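Local structure of CELL division protein FTSZ (Haloferax volcanii, 4B46) at residues A[6-11]-A[35-40]. The protein binds GTP and is a tubulin-like cytoskeletal protein that controls cell shape, being essential for the rod-shaped cells needed for efficient swimming. Sequence-based numbering, arbitrary orientation.
With GDP (guanosine-5'-diphosphate), chain B.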
loop_
_atom_site.group_PDB
_atom_site.type_symbol
_atom_site.label_atom_id
_atom_site.label_comp_id
_atom_site.label_asym_id
_atom_site.label_seq_id
_atom_site.Cartn_x
_atom_site.Cartn_y
_atom_site.Cartn_z
ATOM N N ILE A 6 -9.726 1.023 -3.283
ATOM C CA ILE A 6 -10.708 0.005 -2.917
ATOM C C ILE A 6 -10.143 -0.897 -1.831
ATOM O O ILE A 6 -9.153 -1.595 -2.050
ATOM C CB ILE A 6 -11.144 -0.872 -4.116
ATOM C CG1 ILE A 6 -11.647 0.003 -5.273
ATOM C CG2 ILE A 6 -12.233 -1.867 -3.681
ATOM C CD1 ILE A 6 -10.668 0.141 -6.395
ATOM N N GLY A 7 -10.767 -0.860 -0.659
ATOM C CA GLY A 7 -10.399 -1.750 0.433
ATOM C C GLY A 7 -11.188 -3.040 0.318
ATOM O O GLY A 7 -12.405 -3.014 0.093
ATOM N N PHE A 8 -10.497 -4.167 0.459
ATOM C CA PHE A 8 -11.128 -5.480 0.316
ATOM C C PHE A 8 -10.924 -6.274 1.602
ATOM O O PHE A 8 -9.788 -6.465 2.039
ATOM C CB PHE A 8 -10.530 -6.241 -0.876
ATOM C CG PHE A 8 -11.563 -6.931 -1.739
ATOM C CD1 PHE A 8 -12.303 -7.992 -1.245
ATOM C CD2 PHE A 8 -11.790 -6.516 -3.037
ATOM C CE1 PHE A 8 -13.252 -8.632 -2.036
ATOM C CE2 PHE A 8 -12.742 -7.147 -3.835
ATOM C CZ PHE A 8 -13.474 -8.208 -3.329
ATOM N N GLY A 9 -12.018 -6.734 2.212
ATOM C CA GLY A 9 -11.918 -7.412 3.496
ATOM C C GLY A 9 -11.844 -6.400 4.631
ATOM O O GLY A 9 -11.826 -5.188 4.399
ATOM N N GLN A 10 -11.778 -6.889 5.863
ATOM C CA GLN A 10 -11.844 -6.004 7.018
ATOM C C GLN A 10 -10.626 -5.079 7.163
ATOM O O GLN A 10 -10.778 -3.884 7.425
ATOM C CB GLN A 10 -12.077 -6.808 8.307
ATOM C CG GLN A 10 -12.219 -5.919 9.523
ATOM C CD GLN A 10 -12.304 -6.693 10.816
ATOM O OE1 GLN A 10 -12.003 -7.881 10.863
ATOM N NE2 GLN A 10 -12.717 -6.019 11.874
ATOM N N ALA A 11 -9.430 -5.632 7.002
ATOM C CA ALA A 11 -8.191 -4.848 7.085
ATOM C C ALA A 11 -8.107 -3.783 5.987
ATOM O O ALA A 11 -7.842 -2.614 6.264
ATOM C CB ALA A 11 -6.977 -5.765 7.007
ATOM N N VAL A 35 -13.781 3.077 -1.953
ATOM C CA VAL A 35 -14.795 2.023 -1.948
ATOM C C VAL A 35 -14.330 0.899 -1.016
ATOM O O VAL A 35 -13.130 0.627 -0.928
ATOM C CB VAL A 35 -15.039 1.482 -3.385
ATOM C CG1 VAL A 35 -15.910 0.233 -3.366
ATOM C CG2 VAL A 35 -15.690 2.568 -4.269
ATOM N N ALA A 36 -15.269 0.280 -0.301
ATOM C CA ALA A 36 -14.971 -0.845 0.592
ATOM C C ALA A 36 -15.812 -2.050 0.190
ATOM O O ALA A 36 -17.029 -1.930 -0.007
ATOM C CB ALA A 36 -15.269 -0.475 2.035
ATOM N N VAL A 37 -15.164 -3.199 0.049
ATOM C CA VAL A 37 -15.847 -4.423 -0.352
ATOM C C VAL A 37 -15.636 -5.465 0.728
ATOM O O VAL A 37 -14.503 -5.702 1.155
ATOM C CB VAL A 37 -15.293 -5.000 -1.671
ATOM C CG1 VAL A 37 -16.123 -6.218 -2.106
ATOM C CG2 VAL A 37 -15.275 -3.934 -2.778
ATOM N N ASN A 38 -16.718 -6.091 1.171
ATOM C CA ASN A 38 -16.609 -7.107 2.218
ATOM C C ASN A 38 -17.776 -8.083 2.140
ATOM O O ASN A 38 -18.776 -7.813 1.465
ATOM C CB ASN A 38 -16.517 -6.453 3.609
ATOM C CG ASN A 38 -15.750 -7.313 4.632
ATOM O OD1 ASN A 38 -15.780 -8.547 4.590
ATOM N ND2 ASN A 38 -15.069 -6.649 5.562
ATOM N N SER A 39 -17.638 -9.227 2.806
ATOM C CA SER A 39 -18.714 -10.212 2.844
ATOM C C SER A 39 -19.287 -10.257 4.243
ATOM O O SER A 39 -20.234 -10.997 4.519
ATOM C CB SER A 39 -18.188 -11.594 2.462
ATOM O OG SER A 39 -17.121 -11.979 3.313
ATOM N N ALA A 40 -18.697 -9.466 5.131
ATOM C CA ALA A 40 -19.148 -9.397 6.512
ATOM C C ALA A 40 -19.805 -8.049 6.715
ATOM O O ALA A 40 -19.154 -7.010 6.583
ATOM C CB ALA A 40 -17.966 -9.593 7.494
HETATM P PB GDP B . -10.844 -10.739 5.611
HETATM O O1B GDP B . -11.410 -12.127 5.526
HETATM O O2B GDP B . -11.900 -9.705 5.932
HETATM O O3B GDP B . -10.153 -10.436 4.307
HETATM O O3A GDP B . -9.785 -10.823 6.806
HETATM P PA GDP B . -9.219 -9.558 7.603
HETATM O O1A GDP B . -9.044 -8.371 6.716
HETATM O O2A GDP B . -10.089 -9.279 8.796
HETATM O "O5'" GDP B . -7.802 -10.144 8.106
HETATM C "C5'" GDP B . -6.849 -10.518 7.108
HETATM C "C4'" GDP B . -5.449 -10.233 7.618
HETATM O "O4'" GDP B . -5.248 -8.834 7.719
HETATM C "C3'" GDP B . -5.250 -10.718 9.041
HETATM O "O3'" GDP B . -4.790 -12.061 8.986
HETATM C "C2'" GDP B . -4.212 -9.769 9.621
HETATM O "O2'" GDP B . -2.897 -10.156 9.217
HETATM C "C1'" GDP B . -4.440 -8.494 8.869
HETATM N N9 GDP B . -5.256 -7.463 9.525
HETATM C C8 GDP B . -6.508 -7.590 10.010
HETATM N N7 GDP B . -6.964 -6.389 10.458
HETATM C C5 GDP B . -5.992 -5.474 10.218
HETATM C C6 GDP B . -5.809 -4.019 10.411
HETATM O O6 GDP B . -6.705 -3.306 10.936
HETATM N N1 GDP B . -4.644 -3.490 10.017
HETATM C C2 GDP B . -3.655 -4.210 9.458
HETATM N N2 GDP B . -2.509 -3.582 9.106
HETATM N N3 GDP B . -3.754 -5.540 9.240
HETATM C C4 GDP B . -4.879 -6.196 9.592
HETATM O O HOH W 1 -13.646 -3.548 3.091
#
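Val37 carries one methyl, CG1, over a face of the Phe8 ring, and the pair marks the meeting of the two parallel strands of the first beta-alpha-beta unit of the Rossmann-like tubulin/FtsZ GTPase domain, whose turn binds the nucleotide phosphates. CG1 stands anti to the backbone N of Val37 (chi1 -175°), which sets it above the rim of the ring instead of its middle: it makes a CH-pi contact, 3.9 Å from the ring centroid and 25° off the normal, with Phe8 CZ the closest ring atom at 3.5 Å. The other branch, CG2, runs alongside Ile6 and meets its CG2 at 3.8 Å, so the two methyls of one valine serve two neighbours on the same face of the sheet. Val35 lies beside Ile6 there too, pointing the same way, and helix 111-126 packs against Ile6 and Phe8.

Three backbone hydrogen bonds hold the register: Gly7 N to Val35 O, Val37 N to Gly7 O, and Gly9 N to Val37 O at 2.9 Å. A water within hydrogen-bonding distance of both Val37 O and Gly9 O bridges the two backbones.

Here the chain turns toward GDP. Gly9 passes close to the phosphates with a positive phi; the pattern of Gly7, Gly9 and Gly12 is consistent with a Rossmann-type glycine-rich turn. Gln10 N then reaches GDP O2B at 2.8 Å, and Ala11 N reaches O1A, in a nearly straight bond (170°).

Asn38, with its ND2 3.4 Å from Gly9 C, shapes the exit of its own strand through an Asx turn. Its OD1 takes Ser39 N in the carbonyl plane at 2.7 Å, whereas Ala40 N, at 3.1 Å from OD1, approaches from above that plane.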